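Local coordinates for protein formate oxidase (Aspergillus oryzae, PDB 5ZU2) that oxidises formate with the help of an FAD cofactor, as a GMC-type flavin oxidoreductase, at residues W65-T70 against Q442-N447; N84-T89 against F509-T514; E226-R231 against T271-M276. The protein carries 1 engineered substitution. All blocks are in the same frame, centred on the assembly; numbering follows the deposited sequence.

Contact 1: residues W65-T70 against Q442-N447; sequences WAYKTT and QQPNIN. With FAD (flavin-adenine dinucleotide), chain D.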
# COMPACT_ATOMS: atom_id res chain seq x y z
N TRP A 65 2.12 6.07 12.59
CA TRP A 65 1.17 7.13 12.91
C TRP A 65 0.04 6.60 13.78
O TRP A 65 -0.53 7.34 14.58
CB TRP A 65 0.57 7.74 11.63
CG TRP A 65 1.50 8.67 10.85
CD1 TRP A 65 2.32 8.32 9.80
CD2 TRP A 65 1.69 10.08 11.05
NE1 TRP A 65 3.01 9.42 9.34
CE2 TRP A 65 2.64 10.51 10.09
CE3 TRP A 65 1.15 11.01 11.95
CZ2 TRP A 65 3.07 11.84 10.02
CZ3 TRP A 65 1.57 12.32 11.86
CH2 TRP A 65 2.52 12.73 10.90
N ALA A 66 -0.32 5.33 13.63
CA ALA A 66 -1.32 4.69 14.49
C ALA A 66 -2.66 5.44 14.46
O ALA A 66 -3.23 5.76 15.51
CB ALA A 66 -0.79 4.58 15.92
N TYR A 67 -3.16 5.72 13.26
CA TYR A 67 -4.42 6.44 13.12
C TYR A 67 -5.59 5.63 13.67
O TYR A 67 -5.64 4.40 13.52
CB TYR A 67 -4.72 6.79 11.66
CG TYR A 67 -3.74 7.75 11.04
CD1 TYR A 67 -3.55 9.01 11.58
CD2 TYR A 67 -3.03 7.42 9.90
CE1 TYR A 67 -2.65 9.91 11.02
CE2 TYR A 67 -2.13 8.30 9.33
CZ TYR A 67 -1.95 9.55 9.89
OH TYR A 67 -1.05 10.43 9.33
N LYS A 68 -6.55 6.32 14.27
CA LYS A 68 -7.88 5.76 14.40
C LYS A 68 -8.57 5.81 13.04
O LYS A 68 -8.43 6.79 12.31
CB LYS A 68 -8.71 6.55 15.42
CG LYS A 68 -8.21 6.49 16.85
CD LYS A 68 -9.08 7.34 17.74
CE LYS A 68 -8.77 7.10 19.20
NZ LYS A 68 -9.52 8.08 20.02
N THR A 69 -9.29 4.74 12.70
CA THR A 69 -9.98 4.69 11.42
C THR A 69 -11.27 3.90 11.55
O THR A 69 -11.26 2.80 12.12
CB THR A 69 -9.08 4.06 10.35
OG1 THR A 69 -7.99 4.95 10.07
CG2 THR A 69 -9.86 3.81 9.08
N THR A 70 -12.36 4.44 11.00
CA THR A 70 -13.61 3.69 10.85
C THR A 70 -13.46 2.71 9.68
O THR A 70 -13.27 3.13 8.53
CB THR A 70 -14.80 4.63 10.57
OG1 THR A 70 -15.03 5.52 11.66
CG2 THR A 70 -16.06 3.83 10.35
N GLN A 442 -3.74 17.20 14.85
CA GLN A 442 -4.75 16.16 14.98
C GLN A 442 -4.84 15.33 13.71
O GLN A 442 -4.68 15.84 12.60
CB GLN A 442 -6.12 16.76 15.28
CG GLN A 442 -6.35 16.95 16.74
CD GLN A 442 -7.72 17.49 17.03
OE1 GLN A 442 -8.56 17.65 16.13
NE2 GLN A 442 -7.95 17.83 18.30
N GLN A 443 -5.10 14.05 13.88
CA GLN A 443 -5.31 13.22 12.71
C GLN A 443 -6.58 13.66 12.00
O GLN A 443 -7.48 14.25 12.60
CB GLN A 443 -5.37 11.75 13.10
CG GLN A 443 -6.61 11.31 13.90
CD GLN A 443 -6.78 9.80 13.89
OE1 GLN A 443 -6.19 9.10 14.71
NE2 GLN A 443 -7.58 9.30 12.97
N PRO A 444 -6.66 13.43 10.70
CA PRO A 444 -7.95 13.60 10.03
C PRO A 444 -8.88 12.47 10.44
O PRO A 444 -8.44 11.42 10.92
CB PRO A 444 -7.58 13.53 8.54
CG PRO A 444 -6.34 12.64 8.51
CD PRO A 444 -5.59 12.98 9.78
N ASN A 445 -10.17 12.70 10.26
CA ASN A 445 -11.13 11.62 10.46
C ASN A 445 -11.18 10.78 9.19
O ASN A 445 -11.09 11.31 8.07
CB ASN A 445 -12.49 12.20 10.90
CG ASN A 445 -12.34 13.00 12.22
OD1 ASN A 445 -11.41 12.76 12.99
ND2 ASN A 445 -13.24 13.93 12.46
N ILE A 446 -11.16 9.46 9.36
CA ILE A 446 -10.93 8.51 8.27
C ILE A 446 -12.02 7.44 8.30
O ILE A 446 -12.18 6.75 9.32
CB ILE A 446 -9.55 7.83 8.36
CG1 ILE A 446 -8.43 8.87 8.46
CG2 ILE A 446 -9.34 6.95 7.13
CD1 ILE A 446 -7.05 8.29 8.72
N ASN A 447 -12.73 7.29 7.20
CA ASN A 447 -13.76 6.27 7.04
C ASN A 447 -13.47 5.48 5.77
O ASN A 447 -13.55 6.03 4.67
CB ASN A 447 -15.14 6.93 6.99
CG ASN A 447 -16.24 5.96 6.63
OD1 ASN A 447 -16.13 4.74 6.78
ND2 ASN A 447 -17.32 6.51 6.11
PA FAD D . 3.74 7.20 2.53
O1A FAD D . 2.99 6.84 3.73
O2A FAD D . 4.76 6.17 2.07
O5B FAD D . 4.52 8.62 2.71
C5B FAD D . 3.93 9.74 3.42
C4B FAD D . 5.04 10.44 4.16
O4B FAD D . 4.61 11.76 4.57
C3B FAD D . 5.55 9.73 5.42
O3B FAD D . 6.97 9.75 5.50
C2B FAD D . 4.95 10.57 6.55
O2B FAD D . 5.70 10.52 7.76
C1B FAD D . 4.98 11.96 5.92
N9A FAD D . 4.04 12.89 6.53
C8A FAD D . 2.69 12.70 6.65
N7A FAD D . 2.06 13.68 7.23
C5A FAD D . 3.06 14.57 7.56
C6A FAD D . 3.04 15.82 8.21
N6A FAD D . 1.93 16.39 8.67
N1A FAD D . 4.22 16.47 8.36
C2A FAD D . 5.33 15.90 7.89
N3A FAD D . 5.48 14.72 7.27
C4A FAD D . 4.30 14.10 7.13
N1 FAD D . 2.05 -2.13 -0.50
C2 FAD D . 2.45 -3.16 -1.31
O2 FAD D . 2.53 -3.02 -2.54
N3 FAD D . 2.79 -4.40 -0.74
C4 FAD D . 2.75 -4.71 0.61
O4 FAD D . 3.06 -5.85 1.00
C4X FAD D . 2.32 -3.60 1.46
N5 FAD D . 2.25 -3.80 2.75
C5X FAD D . 1.85 -2.75 3.55
C6 FAD D . 1.79 -2.95 4.93
C7 FAD D . 1.41 -1.93 5.79
C7M FAD D . 1.35 -2.18 7.28
C8 FAD D . 1.08 -0.67 5.26
C8M FAD D . 0.66 0.47 6.15
C9 FAD D . 1.14 -0.46 3.88
C9A FAD D . 1.52 -1.49 3.02
N10 FAD D . 1.62 -1.32 1.62
C10 FAD D . 2.01 -2.35 0.81
C1' FAD D . 1.23 -0.06 0.98
C2' FAD D . 2.39 0.84 0.59
O2' FAD D . 3.43 0.74 1.56
C3' FAD D . 1.87 2.28 0.55
O3' FAD D . 0.66 2.35 -0.19
C4' FAD D . 2.84 3.32 0.01
O4' FAD D . 4.07 3.21 0.72
C5' FAD D . 2.21 4.70 0.11
O5' FAD D . 3.16 5.68 -0.33
P FAD D . 2.87 7.22 -0.21
O1P FAD D . 4.17 7.88 -0.68
O2P FAD D . 1.57 7.48 -0.90
O3P FAD D . 2.72 7.47 1.34
O HOH W 1 -10.89 8.23 11.92
O HOH W 2 -13.53 7.71 12.01

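Contact 2: residues N84-T89 against F509-T514; sequences NTRGKT and FHPTGT. With FAD (flavin-adenine dinucleotide), chain D.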
# COMPACT_ATOMS: atom_id res chain seq x y z
N ASN A 84 -4.54 2.09 12.54
CA ASN A 84 -4.46 1.92 11.09
C ASN A 84 -3.07 2.40 10.66
O ASN A 84 -2.80 3.60 10.66
CB ASN A 84 -5.56 2.72 10.39
CG ASN A 84 -5.63 2.42 8.90
OD1 ASN A 84 -5.07 1.44 8.41
ND2 ASN A 84 -6.34 3.26 8.17
N THR A 85 -2.20 1.46 10.33
CA THR A 85 -0.76 1.71 10.33
C THR A 85 -0.32 2.46 9.08
O THR A 85 -0.79 2.19 7.98
CB THR A 85 -0.03 0.37 10.46
OG1 THR A 85 -0.29 -0.15 11.76
CG2 THR A 85 1.49 0.49 10.22
N ARG A 86 0.56 3.44 9.27
CA ARG A 86 1.17 4.25 8.21
C ARG A 86 2.54 4.66 8.70
O ARG A 86 2.70 5.01 9.87
CB ARG A 86 0.37 5.54 7.90
CG ARG A 86 -0.97 5.38 7.19
CD ARG A 86 -0.72 5.04 5.76
NE ARG A 86 -1.05 3.65 5.48
CZ ARG A 86 -0.87 3.09 4.30
NH1 ARG A 86 -0.36 3.81 3.30
NH2 ARG A 86 -1.21 1.83 4.10
N GLY A 87 3.52 4.68 7.80
CA GLY A 87 4.89 4.93 8.21
C GLY A 87 5.11 6.38 8.59
O GLY A 87 4.68 7.30 7.89
N LYS A 88 5.78 6.59 9.73
CA LYS A 88 6.17 7.91 10.23
C LYS A 88 7.68 7.83 10.46
O LYS A 88 8.14 7.46 11.55
CB LYS A 88 5.40 8.26 11.48
CG LYS A 88 5.75 9.60 12.08
CD LYS A 88 4.80 9.95 13.25
CE LYS A 88 5.24 11.25 13.92
NZ LYS A 88 4.29 11.71 14.96
N THR A 89 8.43 8.09 9.38
CA THR A 89 9.87 7.94 9.25
C THR A 89 10.22 8.31 7.81
O THR A 89 9.36 8.25 6.93
CB THR A 89 10.33 6.51 9.53
OG1 THR A 89 11.70 6.36 9.13
CG2 THR A 89 9.46 5.50 8.77
N PHE A 509 -4.20 -2.57 3.89
CA PHE A 509 -3.16 -1.54 3.91
C PHE A 509 -2.92 -0.89 2.56
O PHE A 509 -1.79 -0.46 2.27
CB PHE A 509 -1.85 -2.12 4.46
CG PHE A 509 -1.97 -2.71 5.86
CD1 PHE A 509 -2.21 -1.88 6.96
CD2 PHE A 509 -1.87 -4.08 6.07
CE1 PHE A 509 -2.33 -2.40 8.25
CE2 PHE A 509 -1.98 -4.59 7.36
CZ PHE A 509 -2.22 -3.75 8.45
N HIS A 510 -3.97 -0.76 1.73
CA HIS A 510 -3.78 -0.16 0.41
C HIS A 510 -4.62 1.10 0.16
O HIS A 510 -5.19 1.24 -0.93
CB HIS A 510 -4.11 -1.19 -0.67
CG HIS A 510 -3.41 -2.50 -0.48
ND1 HIS A 510 -2.16 -2.60 0.09
CD2 HIS A 510 -3.77 -3.77 -0.80
CE1 HIS A 510 -1.79 -3.87 0.12
NE2 HIS A 510 -2.75 -4.59 -0.41
N PRO A 511 -4.69 2.06 1.08
CA PRO A 511 -5.58 3.21 0.84
C PRO A 511 -5.07 4.12 -0.28
O PRO A 511 -3.87 4.33 -0.44
CB PRO A 511 -5.59 3.92 2.20
CG PRO A 511 -4.31 3.55 2.82
CD PRO A 511 -4.00 2.17 2.38
N THR A 512 -6.03 4.65 -1.06
CA THR A 512 -5.77 5.45 -2.26
C THR A 512 -6.87 6.50 -2.45
O THR A 512 -7.92 6.45 -1.81
CB THR A 512 -5.73 4.59 -3.53
OG1 THR A 512 -7.07 4.14 -3.82
CG2 THR A 512 -4.78 3.40 -3.42
N GLY A 513 -6.60 7.46 -3.35
CA GLY A 513 -7.64 8.15 -4.09
C GLY A 513 -8.12 9.50 -3.59
O GLY A 513 -8.99 10.09 -4.23
N THR A 514 -7.52 10.04 -2.52
CA THR A 514 -8.10 11.19 -1.84
C THR A 514 -7.73 12.53 -2.46
O THR A 514 -8.23 13.56 -1.98
CB THR A 514 -7.67 11.21 -0.37
OG1 THR A 514 -6.24 11.02 -0.30
CG2 THR A 514 -8.41 10.13 0.41
PA FAD D . 3.74 7.20 2.53
O1A FAD D . 2.99 6.84 3.73
O2A FAD D . 4.76 6.17 2.07
O5B FAD D . 4.52 8.62 2.71
C5B FAD D . 3.93 9.74 3.42
C4B FAD D . 5.04 10.44 4.16
O4B FAD D . 4.61 11.76 4.57
C3B FAD D . 5.55 9.73 5.42
O3B FAD D . 6.97 9.75 5.50
C2B FAD D . 4.95 10.57 6.55
O2B FAD D . 5.70 10.52 7.76
C1B FAD D . 4.98 11.96 5.92
N9A FAD D . 4.04 12.89 6.53
C8A FAD D . 2.69 12.70 6.65
N7A FAD D . 2.06 13.68 7.23
C5A FAD D . 3.06 14.57 7.56
C6A FAD D . 3.04 15.82 8.21
N6A FAD D . 1.93 16.39 8.67
N1A FAD D . 4.22 16.47 8.36
C2A FAD D . 5.33 15.90 7.89
N3A FAD D . 5.48 14.72 7.27
C4A FAD D . 4.30 14.10 7.13
N1 FAD D . 2.05 -2.13 -0.50
C2 FAD D . 2.45 -3.16 -1.31
O2 FAD D . 2.53 -3.02 -2.54
N3 FAD D . 2.79 -4.40 -0.74
C4 FAD D . 2.75 -4.71 0.61
O4 FAD D . 3.06 -5.85 1.00
C4X FAD D . 2.32 -3.60 1.46
N5 FAD D . 2.25 -3.80 2.75
C5X FAD D . 1.85 -2.75 3.55
C6 FAD D . 1.79 -2.95 4.93
C7 FAD D . 1.41 -1.93 5.79
C7M FAD D . 1.35 -2.18 7.28
C8 FAD D . 1.08 -0.67 5.26
C8M FAD D . 0.66 0.47 6.15
C9 FAD D . 1.14 -0.46 3.88
C9A FAD D . 1.52 -1.49 3.02
N10 FAD D . 1.62 -1.32 1.62
C10 FAD D . 2.01 -2.35 0.81
C1' FAD D . 1.23 -0.06 0.98
C2' FAD D . 2.39 0.84 0.59
O2' FAD D . 3.43 0.74 1.56
C3' FAD D . 1.87 2.28 0.55
O3' FAD D . 0.66 2.35 -0.19
C4' FAD D . 2.84 3.32 0.01
O4' FAD D . 4.07 3.21 0.72
C5' FAD D . 2.21 4.70 0.11
O5' FAD D . 3.16 5.68 -0.33
P FAD D . 2.87 7.22 -0.21
O1P FAD D . 4.17 7.88 -0.68
O2P FAD D . 1.57 7.48 -0.90
O3P FAD D . 2.72 7.47 1.34
O HOH W 3 -1.48 4.21 0.78

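Contact 3: residues E226-R231 against T271-M276; sequences EVHSKR and TPKLLM. With FAD (flavin-adenine dinucleotide), chain D; ACT (acetate ion), chain H.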
# COMPACT_ATOMS: atom_id res chain seq x y z
N GLU A 226 11.95 15.17 11.54
CA GLU A 226 11.37 15.62 12.82
C GLU A 226 10.73 17.01 12.74
O GLU A 226 10.80 17.79 13.69
CB GLU A 226 12.43 15.64 13.93
CG GLU A 226 13.39 14.49 13.91
CD GLU A 226 12.99 13.41 14.83
OE1 GLU A 226 11.77 13.29 15.08
OE2 GLU A 226 13.88 12.69 15.33
N VAL A 227 10.08 17.32 11.62
CA VAL A 227 9.29 18.54 11.51
C VAL A 227 7.89 18.16 11.04
O VAL A 227 7.73 17.29 10.18
CB VAL A 227 9.92 19.60 10.57
CG1 VAL A 227 11.31 19.97 11.04
CG2 VAL A 227 9.93 19.14 9.12
N HIS A 228 6.89 18.83 11.60
CA HIS A 228 5.50 18.57 11.32
C HIS A 228 4.92 19.70 10.47
O HIS A 228 5.05 20.87 10.81
CB HIS A 228 4.75 18.40 12.64
CG HIS A 228 3.46 17.67 12.50
ND1 HIS A 228 3.35 16.31 12.74
CD2 HIS A 228 2.21 18.10 12.19
CE1 HIS A 228 2.10 15.94 12.56
NE2 HIS A 228 1.38 17.01 12.22
N SER A 229 4.30 19.35 9.35
CA SER A 229 3.82 20.38 8.45
C SER A 229 2.63 21.11 9.05
O SER A 229 1.76 20.50 9.68
CB SER A 229 3.43 19.80 7.09
OG SER A 229 2.35 18.88 7.22
N LYS A 230 2.62 22.42 8.88
CA LYS A 230 1.50 23.19 9.36
C LYS A 230 0.55 23.55 8.24
O LYS A 230 -0.66 23.42 8.39
CB LYS A 230 1.96 24.46 10.08
CG LYS A 230 0.81 25.40 10.35
CD LYS A 230 1.29 26.79 10.72
CE LYS A 230 0.14 27.64 11.19
NZ LYS A 230 0.56 29.06 11.36
N ARG A 231 1.08 23.93 7.08
CA ARG A 231 0.28 24.55 6.03
C ARG A 231 1.15 24.72 4.79
O ARG A 231 2.37 24.87 4.89
CB ARG A 231 -0.23 25.91 6.52
CG ARG A 231 -1.15 26.65 5.59
CD ARG A 231 -1.39 28.07 6.08
NE ARG A 231 -2.02 28.10 7.40
CZ ARG A 231 -1.98 29.15 8.21
NH1 ARG A 231 -1.34 30.26 7.83
NH2 ARG A 231 -2.58 29.09 9.41
N THR A 271 -2.02 14.12 2.93
CA THR A 271 -2.08 15.01 1.78
C THR A 271 -3.43 15.75 1.68
O THR A 271 -3.41 16.98 1.56
CB THR A 271 -1.78 14.23 0.49
OG1 THR A 271 -0.36 14.08 0.33
CG2 THR A 271 -2.41 14.95 -0.74
N PRO A 272 -4.60 15.08 1.69
CA PRO A 272 -5.86 15.86 1.67
C PRO A 272 -6.02 16.77 2.87
O PRO A 272 -6.56 17.88 2.74
CB PRO A 272 -6.95 14.77 1.64
CG PRO A 272 -6.30 13.58 2.24
CD PRO A 272 -4.87 13.63 1.76
N LYS A 273 -5.57 16.32 4.05
CA LYS A 273 -5.63 17.18 5.24
C LYS A 273 -4.79 18.44 5.05
O LYS A 273 -5.30 19.56 5.21
CB LYS A 273 -5.18 16.40 6.47
CG LYS A 273 -5.06 17.24 7.73
CD LYS A 273 -4.48 16.41 8.86
CE LYS A 273 -3.58 17.21 9.75
NZ LYS A 273 -2.71 16.29 10.56
N LEU A 274 -3.53 18.29 4.67
CA LEU A 274 -2.70 19.49 4.48
C LEU A 274 -3.29 20.39 3.40
O LEU A 274 -3.31 21.62 3.56
CB LEU A 274 -1.26 19.12 4.14
CG LEU A 274 -0.28 20.30 4.35
CD1 LEU A 274 -0.23 20.72 5.83
CD2 LEU A 274 1.13 20.05 3.80
N LEU A 275 -3.80 19.81 2.31
CA LEU A 275 -4.46 20.65 1.29
C LEU A 275 -5.57 21.48 1.90
O LEU A 275 -5.68 22.68 1.62
CB LEU A 275 -5.02 19.81 0.14
CG LEU A 275 -4.02 19.36 -0.92
CD1 LEU A 275 -4.65 18.40 -1.88
CD2 LEU A 275 -3.43 20.53 -1.65
N MET A 276 -6.42 20.84 2.72
CA MET A 276 -7.57 21.53 3.29
C MET A 276 -7.15 22.59 4.30
O MET A 276 -7.74 23.68 4.34
CB MET A 276 -8.52 20.53 3.93
CG MET A 276 -9.27 19.72 2.89
SD MET A 276 -10.56 18.67 3.58
CE MET A 276 -9.65 17.29 4.28
PA FAD D . 3.74 7.20 2.53
O1A FAD D . 2.99 6.84 3.73
O2A FAD D . 4.76 6.17 2.07
O5B FAD D . 4.52 8.62 2.71
C5B FAD D . 3.93 9.74 3.42
C4B FAD D . 5.04 10.44 4.16
O4B FAD D . 4.61 11.76 4.57
C3B FAD D . 5.55 9.73 5.42
O3B FAD D . 6.97 9.75 5.50
C2B FAD D . 4.95 10.57 6.55
O2B FAD D . 5.70 10.52 7.76
C1B FAD D . 4.98 11.96 5.92
N9A FAD D . 4.04 12.89 6.53
C8A FAD D . 2.69 12.70 6.65
N7A FAD D . 2.06 13.68 7.23
C5A FAD D . 3.06 14.57 7.56
C6A FAD D . 3.04 15.82 8.21
N6A FAD D . 1.93 16.39 8.67
N1A FAD D . 4.22 16.47 8.36
C2A FAD D . 5.33 15.90 7.89
N3A FAD D . 5.48 14.72 7.27
C4A FAD D . 4.30 14.10 7.13
N1 FAD D . 2.05 -2.13 -0.50
C2 FAD D . 2.45 -3.16 -1.31
O2 FAD D . 2.53 -3.02 -2.54
N3 FAD D . 2.79 -4.40 -0.74
C4 FAD D . 2.75 -4.71 0.61
O4 FAD D . 3.06 -5.85 1.00
C4X FAD D . 2.32 -3.60 1.46
N5 FAD D . 2.25 -3.80 2.75
C5X FAD D . 1.85 -2.75 3.55
C6 FAD D . 1.79 -2.95 4.93
C7 FAD D . 1.41 -1.93 5.79
C7M FAD D . 1.35 -2.18 7.28
C8 FAD D . 1.08 -0.67 5.26
C8M FAD D . 0.66 0.47 6.15
C9 FAD D . 1.14 -0.46 3.88
C9A FAD D . 1.52 -1.49 3.02
N10 FAD D . 1.62 -1.32 1.62
C10 FAD D . 2.01 -2.35 0.81
C1' FAD D . 1.23 -0.06 0.98
C2' FAD D . 2.39 0.84 0.59
O2' FAD D . 3.43 0.74 1.56
C3' FAD D . 1.87 2.28 0.55
O3' FAD D . 0.66 2.35 -0.19
C4' FAD D . 2.84 3.32 0.01
O4' FAD D . 4.07 3.21 0.72
C5' FAD D . 2.21 4.70 0.11
O5' FAD D . 3.16 5.68 -0.33
P FAD D . 2.87 7.22 -0.21
O1P FAD D . 4.17 7.88 -0.68
O2P FAD D . 1.57 7.48 -0.90
O3P FAD D . 2.72 7.47 1.34
C ACT H . -1.30 14.19 12.78
O ACT H . -1.03 15.30 12.25
OXT ACT H . -2.06 13.26 12.34
CH3 ACT H . -0.56 13.93 14.18

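Contact 1: residues W65-T70 against Q442-N447
Q443 turns its CG between its own backbone N and carbonyl carbon (chi1 69°) and then runs extended, which lays its amide beside the backbone of K68. There the amide imitates a neighbouring strand: K68 N gives a bond to Q443 OE1 (2.8 Å) on a lone pair in the carbonyl plane, and Q443 NE2 returns one to K68 O (2.7 Å), which lies in the amide plane. The second N-H of NE2 goes to P444 O at 3.1 Å, so three bonds fix the amide's rotation. The Y67 and Q443 side chains lie alongside each other pointing opposite ways, ring and amide planes 76° apart, with Y67 CD1 3.6 Å from Q443 CB; the Y67 hydroxyl ends on E270. I446 fits between Y67 and T69: CD1 reaches Y67 CB at 4.0 Å, and CG2 meets the methyl of T69, whose OG1 is held by N84. Further along, T70 N bonds I446 O (2.9 Å). One water joins K68 O to I446 N, and another joins T70 OG1 to I446 O. At the other end, W65 NE1 makes a weak bond to FAD O2B (3.3 Å). A single beta bridge, T70 with N447, thus links residues 67-70, the start of hairpin strand 67-74, with 445-447, their directions 40° apart, at the border of a three-stranded antiparallel sheet beside the FAD site of a GMC oxidoreductase.

Contact 2: residues N84-T89 against F509-T514
The dimethylbenzene end of the flavin lies in a pocket where R86 and F509 meet, one from each of two loops of the FAD site. R86 NH2 bonds F509 O at 3.0 Å; the oxygen lies close to the guanidinium plane, but the donor stands well above the carbonyl plane, and the bond is bent (133°). R86 reaches it by folding its chain at chi2 and chi3 (-74° and 108°), a shape also held by NE, which bonds T85 O at 2.9 Å. P511 sets its ring over one guanidinium face, with CG above the centre. Water 3 connects P511 O (2.7 Å) with FAD O3' and, weakly, with R86 NH1. In this GMC-family fold, the loop after strand 83-84 and the loop before strand 538-540 therefore join around one cofactor. The ring of F509 receives FAD C7M over the centre of one face, 3.5 Å above its plane, while T85 CB approaches CE1 of the same ring at 4.2 Å. T85 CG2 also packs near C7M, and its hydroxyl is held by D64. The H510 ring turns an edge to FAD C10, and D306 takes up the backbone N of H510.

Contact 3: residues E226-R231 against T271-M276
The H228 imidazole has the amino nitrogen N6A of the FAD adenine over one face, 3.6 Å above the plane and displaced toward the rim, and a bound acetate at its edge. F441 also stacks on this ring, whose NE2 is bonded chiefly to P440 O and makes only a weak bond to acetate O (3.0 Å). K273 NZ comes within 2.6 Å of that same acetate oxygen and forms a salt bridge with E270, so the acetate, probably from the crystallisation liquor, sits between H228 and K273. Strand 227-235 borders a mixed four-stranded sheet, and helix 267-277 packs against it beside the Rossmann-type nucleotide-binding part of this GMC protein; a classic bulge interrupts the strand at K230 and R231. S229 carries the adenine: its N bonds FAD N1A (3.0 Å, 166°), while OG, turned between the backbone N and carbonyl carbon (chi1 63°), lies 2.9 Å from N6A and bonds Q266. L274, with CG anti to the backbone N (chi1 -163°), brings CD1 to 3.5 Å from S229 OG and to 3.7 Å from R231 N. Its CD2 lies against the same serine, 3.8 Å from S229 OG.

From the N terminus the chain first lays down 65-70 and, after a hairpin, 84-89, already joined to it by backbone bonds. It then runs through 226-231 to helix 267-277, where contact 3 closes a short loop of 39 residues, tying an edge strand of the mixed sheet to that helix. Only much later does 442-447 close contact 1, tying the hairpin to an edge strand of the three-stranded sheet, and 509-514 contact 2, between two FAD-site loops. Contact 3 lies within both larger loops; contacts 1 and 2 cross. Helix 267-277 links them, K273 reaching Q442 and P272 packing on T514. All touch FAD: contact 3 at the adenine, contact 1 at the ribose, contact 2 from ribose to flavin.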